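Local coordinates for RNA N6-adenosine-methyltransferase METTL16 (Homo sapiens, PDB 6M1U), which methylates N6 of adenosine in RNA, including U6 snRNA, and is represented here by its vertebrate conserved region, which probably helps bind the RNA, at residues T35-Q48 with R51-A65. Residues are numbered along the deposited sequence; the frame is centred on the assembly and turned at random.
Sequences TTWIEKILTDLKVQ and RVPCGKEEVSLFLTA
Arg51 reaches across to helix 35-44 and meets Glu39 in a salt bridge. The Arg51 chain, extended from CG to NE (chi2 170°, chi3 -175°), brings NE within 2.6 Å of Glu39 OE2, on that oxygen's syn side and close to the guanidinium plane; a longer, weak bond runs from NH2 to Glu39 OE1. Carboxylate and guanidinium planes are 46° apart, so the grip is twisted rather than flat. Thr36 CG2 sits at the guanidinium edge, 3.4 Å from Arg51 NH2.

After the turn at Gly55-Glu58 the chain returns as strand 58-65. Val59 CG1 packs 3.6 Å from Thr35 CG2, while Thr35 OG1 is held by Ile31 O within its own helix. Leu61 lies under the middle of the helix: CD1 meets Leu42 CD1 tip to tip at 4.0 Å and also touches Ile38 CG2, and CD2 lies against Glu39 CG and the salt-bridging oxygen OE2. Leu63 CD1 comes 3.6 Å from CG1 of Val47, whose N closes the Schellman motif at the helix end by bonding to Leu42 O. Thr64 and Gln48 then form an antiparallel hydrogen-bonded pair, with Thr64 N to Gln48 O at 2.9 Å.

The helix thus runs nearly parallel to strand 58-65 across one face of the antiparallel sheet, an alpha+beta arrangement in which strand 48-52 forms one edge, strand 108-119 flanks 58-67 on its other side, and helix 136-153 packs beside Leu42.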
loop_
_atom_site.group_PDB
_atom_site.type_symbol
_atom_site.label_atom_id
_atom_site.label_comp_id
_atom_site.label_asym_id
_atom_site.label_seq_id
_atom_site.Cartn_x
_atom_site.Cartn_y
_atom_site.Cartn_z
ATOM N N THR A 35 6.082 2.639 -1.213
ATOM C CA THR A 35 5.990 1.546 -0.248
ATOM C C THR A 35 6.121 2.047 1.182
ATOM O O THR A 35 5.314 1.689 2.050
ATOM C CB THR A 35 7.061 0.502 -0.534
ATOM O OG1 THR A 35 6.810 -0.098 -1.817
ATOM C CG2 THR A 35 7.062 -0.557 0.558
ATOM N N THR A 36 7.122 2.890 1.449
ATOM C CA THR A 36 7.264 3.388 2.812
ATOM C C THR A 36 6.114 4.309 3.214
ATOM O O THR A 36 5.907 4.516 4.415
ATOM C CB THR A 36 8.586 4.123 3.004
ATOM O OG1 THR A 36 8.490 5.390 2.364
ATOM C CG2 THR A 36 9.747 3.355 2.400
ATOM N N TRP A 37 5.367 4.872 2.248
ATOM C CA TRP A 37 4.145 5.577 2.617
ATOM C C TRP A 37 3.012 4.600 2.901
ATOM O O TRP A 37 2.215 4.822 3.822
ATOM C CB TRP A 37 3.723 6.567 1.538
ATOM C CG TRP A 37 4.412 7.891 1.617
ATOM C CD1 TRP A 37 5.249 8.450 0.672
ATOM C CD2 TRP A 37 4.336 8.839 2.688
ATOM N NE1 TRP A 37 5.697 9.692 1.101
ATOM C CE2 TRP A 37 5.146 9.952 2.329
ATOM C CE3 TRP A 37 3.657 8.869 3.912
ATOM C CZ2 TRP A 37 5.295 11.058 3.155
ATOM C CZ3 TRP A 37 3.813 9.982 4.727
ATOM C CH2 TRP A 37 4.623 11.050 4.347
ATOM N N ILE A 38 2.913 3.510 2.140
ATOM C CA ILE A 38 1.964 2.467 2.530
ATOM C C ILE A 38 2.326 1.907 3.909
ATOM O O ILE A 38 1.449 1.654 4.746
ATOM C CB ILE A 38 1.896 1.362 1.462
ATOM C CG1 ILE A 38 1.375 1.927 0.148
ATOM C CG2 ILE A 38 0.942 0.301 1.890
ATOM C CD1 ILE A 38 1.576 1.002 -1.031
ATOM N N GLU A 39 3.627 1.750 4.187
ATOM C CA GLU A 39 4.041 1.258 5.500
ATOM C C GLU A 39 3.614 2.219 6.598
ATOM O O GLU A 39 3.154 1.791 7.663
ATOM C CB GLU A 39 5.552 1.043 5.528
ATOM C CG GLU A 39 6.016 -0.170 4.747
ATOM C CD GLU A 39 7.532 -0.250 4.576
ATOM O OE1 GLU A 39 8.251 0.755 4.784
ATOM O OE2 GLU A 39 8.007 -1.350 4.224
ATOM N N LYS A 40 3.718 3.527 6.340
ATOM C CA LYS A 40 3.221 4.512 7.295
ATOM C C LYS A 40 1.712 4.367 7.490
ATOM O O LYS A 40 1.214 4.377 8.620
ATOM C CB LYS A 40 3.579 5.920 6.809
ATOM C CG LYS A 40 3.858 6.925 7.918
ATOM C CD LYS A 40 2.592 7.562 8.437
ATOM C CE LYS A 40 2.800 8.047 9.868
ATOM N NZ LYS A 40 1.766 9.069 10.268
ATOM N N ILE A 41 0.971 4.201 6.398
ATOM C CA ILE A 41 -0.483 4.128 6.483
ATOM C C ILE A 41 -0.917 2.899 7.268
ATOM O O ILE A 41 -1.885 2.941 8.044
ATOM C CB ILE A 41 -1.077 4.126 5.065
ATOM C CG1 ILE A 41 -0.878 5.496 4.421
ATOM C CG2 ILE A 41 -2.540 3.632 5.092
ATOM C CD1 ILE A 41 -0.979 5.471 2.957
ATOM N N LEU A 42 -0.227 1.774 7.056
ATOM C CA LEU A 42 -0.628 0.533 7.708
ATOM C C LEU A 42 -0.307 0.582 9.187
ATOM O O LEU A 42 -1.173 0.268 10.012
ATOM C CB LEU A 42 0.036 -0.683 7.047
ATOM C CG LEU A 42 -0.397 -0.901 5.593
ATOM C CD1 LEU A 42 0.365 -2.026 4.907
ATOM C CD2 LEU A 42 -1.873 -1.143 5.526
ATOM N N THR A 43 0.923 0.999 9.556
ATOM C CA THR A 43 1.246 1.049 10.985
ATOM C C THR A 43 0.253 1.931 11.731
ATOM O O THR A 43 -0.154 1.594 12.845
ATOM C CB THR A 43 2.669 1.556 11.259
ATOM O OG1 THR A 43 2.755 2.899 10.807
ATOM C CG2 THR A 43 3.724 0.731 10.568
ATOM N N ASP A 44 -0.184 3.032 11.112
ATOM C CA ASP A 44 -1.186 3.892 11.730
ATOM C C ASP A 44 -2.480 3.138 12.008
ATOM O O ASP A 44 -3.140 3.413 13.014
ATOM C CB ASP A 44 -1.451 5.119 10.846
ATOM C CG ASP A 44 -0.252 6.090 10.797
ATOM O OD1 ASP A 44 0.742 5.871 11.544
ATOM O OD2 ASP A 44 -0.299 7.066 10.001
ATOM N N LEU A 45 -2.843 2.170 11.161
ATOM C CA LEU A 45 -3.965 1.278 11.439
ATOM C C LEU A 45 -3.603 0.143 12.391
ATOM O O LEU A 45 -4.459 -0.713 12.672
ATOM C CB LEU A 45 -4.524 0.682 10.143
ATOM C CG LEU A 45 -4.739 1.587 8.917
ATOM C CD1 LEU A 45 -5.492 0.829 7.805
ATOM C CD2 LEU A 45 -5.432 2.899 9.276
ATOM N N LYS A 46 -2.374 0.123 12.908
ATOM C CA LYS A 46 -1.891 -0.985 13.728
ATOM C C LYS A 46 -2.107 -2.326 13.008
ATOM O O LYS A 46 -2.370 -3.364 13.608
ATOM C CB LYS A 46 -2.527 -0.928 15.126
ATOM C CG LYS A 46 -2.304 0.459 15.794
ATOM C CD LYS A 46 -2.214 0.409 17.310
ATOM C CE LYS A 46 -3.111 1.489 17.979
ATOM N NZ LYS A 46 -3.544 1.162 19.417
ATOM N N VAL A 47 -1.997 -2.285 11.692
ATOM C CA VAL A 47 -1.864 -3.462 10.848
ATOM C C VAL A 47 -0.427 -3.958 10.950
ATOM O O VAL A 47 0.522 -3.169 10.897
ATOM C CB VAL A 47 -2.227 -3.098 9.392
ATOM C CG1 VAL A 47 -1.793 -4.167 8.396
ATOM C CG2 VAL A 47 -3.714 -2.777 9.264
ATOM N N GLN A 48 -0.253 -5.259 11.098
ATOM C CA GLN A 48 1.084 -5.831 11.090
ATOM C C GLN A 48 1.590 -6.042 9.666
ATOM O O GLN A 48 0.869 -6.551 8.807
ATOM C CB GLN A 48 1.080 -7.168 11.818
ATOM C CG GLN A 48 0.424 -7.107 13.165
ATOM C CD GLN A 48 1.332 -6.473 14.170
ATOM O OE1 GLN A 48 2.552 -6.695 14.137
ATOM N NE2 GLN A 48 0.763 -5.658 15.063
ATOM N N ARG A 51 8.349 -6.467 5.229
ATOM C CA ARG A 51 8.837 -6.598 3.862
ATOM C C ARG A 51 9.359 -7.999 3.583
ATOM O O ARG A 51 10.131 -8.555 4.363
ATOM C CB ARG A 51 9.944 -5.606 3.593
ATOM C CG ARG A 51 9.445 -4.264 3.301
ATOM C CD ARG A 51 10.624 -3.407 3.315
ATOM N NE ARG A 51 10.279 -2.019 3.155
ATOM C CZ ARG A 51 10.901 -1.208 2.330
ATOM N NH1 ARG A 51 11.904 -1.665 1.595
ATOM N NH2 ARG A 51 10.525 0.058 2.281
ATOM N N VAL A 52 8.990 -8.548 2.443
ATOM C CA VAL A 52 9.346 -9.925 2.122
ATOM C C VAL A 52 10.217 -9.903 0.873
ATOM O O VAL A 52 10.180 -8.943 0.074
ATOM C CB VAL A 52 8.090 -10.813 1.959
ATOM C CG1 VAL A 52 7.470 -11.077 3.311
ATOM C CG2 VAL A 52 7.109 -10.124 1.098
ATOM N N PRO A 53 11.009 -10.960 0.661
ATOM C CA PRO A 53 11.707 -11.111 -0.622
ATOM C C PRO A 53 10.740 -10.956 -1.788
ATOM O O PRO A 53 9.593 -11.399 -1.741
ATOM C CB PRO A 53 12.274 -12.530 -0.553
ATOM C CG PRO A 53 11.508 -13.210 0.609
ATOM C CD PRO A 53 11.219 -12.116 1.567
ATOM N N CYS A 54 11.207 -10.289 -2.834
ATOM C CA CYS A 54 10.358 -9.936 -3.964
ATOM C C CYS A 54 11.183 -10.045 -5.239
ATOM O O CYS A 54 12.293 -10.591 -5.240
ATOM C CB CYS A 54 9.793 -8.526 -3.780
ATOM S SG CYS A 54 11.090 -7.365 -3.442
ATOM N N GLY A 55 10.622 -9.518 -6.331
ATOM C CA GLY A 55 11.324 -9.438 -7.586
ATOM C C GLY A 55 12.282 -8.265 -7.636
ATOM O O GLY A 55 12.325 -7.401 -6.759
ATOM N N LYS A 56 13.060 -8.234 -8.722
ATOM C CA LYS A 56 14.098 -7.216 -8.880
ATOM C C LYS A 56 13.507 -5.826 -9.072
ATOM O O LYS A 56 14.118 -4.834 -8.664
ATOM C CB LYS A 56 15.007 -7.578 -10.050
ATOM C CG LYS A 56 15.679 -8.929 -9.883
ATOM C CD LYS A 56 16.585 -9.261 -11.054
ATOM C CE LYS A 56 17.270 -10.608 -10.850
ATOM N NZ LYS A 56 18.320 -10.850 -11.896
ATOM N N GLU A 57 12.315 -5.732 -9.640
ATOM C CA GLU A 57 11.751 -4.441 -9.988
ATOM C C GLU A 57 10.461 -4.156 -9.223
ATOM O O GLU A 57 9.523 -3.580 -9.767
ATOM C CB GLU A 57 11.551 -4.360 -11.500
ATOM C CG GLU A 57 12.898 -4.358 -12.266
ATOM C CD GLU A 57 12.807 -3.818 -13.696
ATOM O OE1 GLU A 57 11.734 -3.947 -14.337
ATOM O OE2 GLU A 57 13.818 -3.261 -14.186
ATOM N N GLU A 58 10.412 -4.534 -7.937
ATOM C CA GLU A 58 9.250 -4.319 -7.061
ATOM C C GLU A 58 9.696 -4.327 -5.596
ATOM O O GLU A 58 10.796 -4.775 -5.265
ATOM C CB GLU A 58 8.165 -5.384 -7.272
ATOM C CG GLU A 58 8.629 -6.738 -6.794
ATOM C CD GLU A 58 7.616 -7.871 -6.955
ATOM O OE1 GLU A 58 6.561 -7.718 -7.611
ATOM O OE2 GLU A 58 7.899 -8.949 -6.414
ATOM N N VAL A 59 8.827 -3.807 -4.725
ATOM C CA VAL A 59 8.935 -3.961 -3.279
ATOM C C VAL A 59 7.645 -4.591 -2.766
ATOM O O VAL A 59 6.558 -4.233 -3.229
ATOM C CB VAL A 59 9.162 -2.609 -2.592
ATOM C CG1 VAL A 59 9.342 -2.789 -1.080
ATOM C CG2 VAL A 59 10.324 -1.899 -3.226
ATOM N N SER A 60 7.751 -5.523 -1.816
ATOM C CA SER A 60 6.591 -6.262 -1.336
ATOM C C SER A 60 6.419 -6.111 0.168
ATOM O O SER A 60 7.386 -6.228 0.930
ATOM C CB SER A 60 6.699 -7.753 -1.659
ATOM O OG SER A 60 6.973 -7.948 -3.032
ATOM N N LEU A 61 5.174 -5.892 0.586
ATOM C CA LEU A 61 4.760 -6.016 1.974
ATOM C C LEU A 61 3.902 -7.257 2.146
ATOM O O LEU A 61 2.985 -7.482 1.357
ATOM C CB LEU A 61 3.921 -4.835 2.398
ATOM C CG LEU A 61 4.672 -3.552 2.379
ATOM C CD1 LEU A 61 3.651 -2.491 2.749
ATOM C CD2 LEU A 61 5.771 -3.724 3.404
ATOM N N PHE A 62 4.171 -8.041 3.177
ATOM C CA PHE A 62 3.214 -9.030 3.646
ATOM C C PHE A 62 2.511 -8.451 4.865
ATOM O O PHE A 62 3.174 -7.967 5.794
ATOM C CB PHE A 62 3.876 -10.361 4.006
ATOM C CG PHE A 62 2.890 -11.452 4.295
ATOM C CD1 PHE A 62 2.377 -11.632 5.568
ATOM C CD2 PHE A 62 2.436 -12.277 3.281
ATOM C CE1 PHE A 62 1.455 -12.624 5.815
ATOM C CE2 PHE A 62 1.494 -13.267 3.536
ATOM C CZ PHE A 62 1.019 -13.439 4.795
ATOM N N LEU A 63 1.179 -8.468 4.861
ATOM C CA LEU A 63 0.461 -7.831 5.951
ATOM C C LEU A 63 -0.612 -8.754 6.512
ATOM O O LEU A 63 -1.144 -9.629 5.830
ATOM C CB LEU A 63 -0.146 -6.483 5.535
ATOM C CG LEU A 63 -1.409 -6.614 4.729
ATOM C CD1 LEU A 63 -2.615 -6.268 5.577
ATOM C CD2 LEU A 63 -1.311 -5.724 3.533
ATOM N N THR A 64 -0.901 -8.542 7.786
ATOM C CA THR A 64 -1.840 -9.340 8.557
ATOM C C THR A 64 -2.777 -8.349 9.221
ATOM O O THR A 64 -2.351 -7.608 10.113
ATOM C CB THR A 64 -1.103 -10.183 9.597
ATOM O OG1 THR A 64 -0.299 -11.157 8.933
ATOM C CG2 THR A 64 -2.065 -10.885 10.481
ATOM N N ALA A 65 -4.025 -8.299 8.767
ATOM C CA ALA A 65 -5.049 -7.488 9.407
ATOM C C ALA A 65 -6.053 -8.408 10.088
ATOM O O ALA A 65 -6.097 -9.611 9.823
ATOM C CB ALA A 65 -5.748 -6.569 8.405
#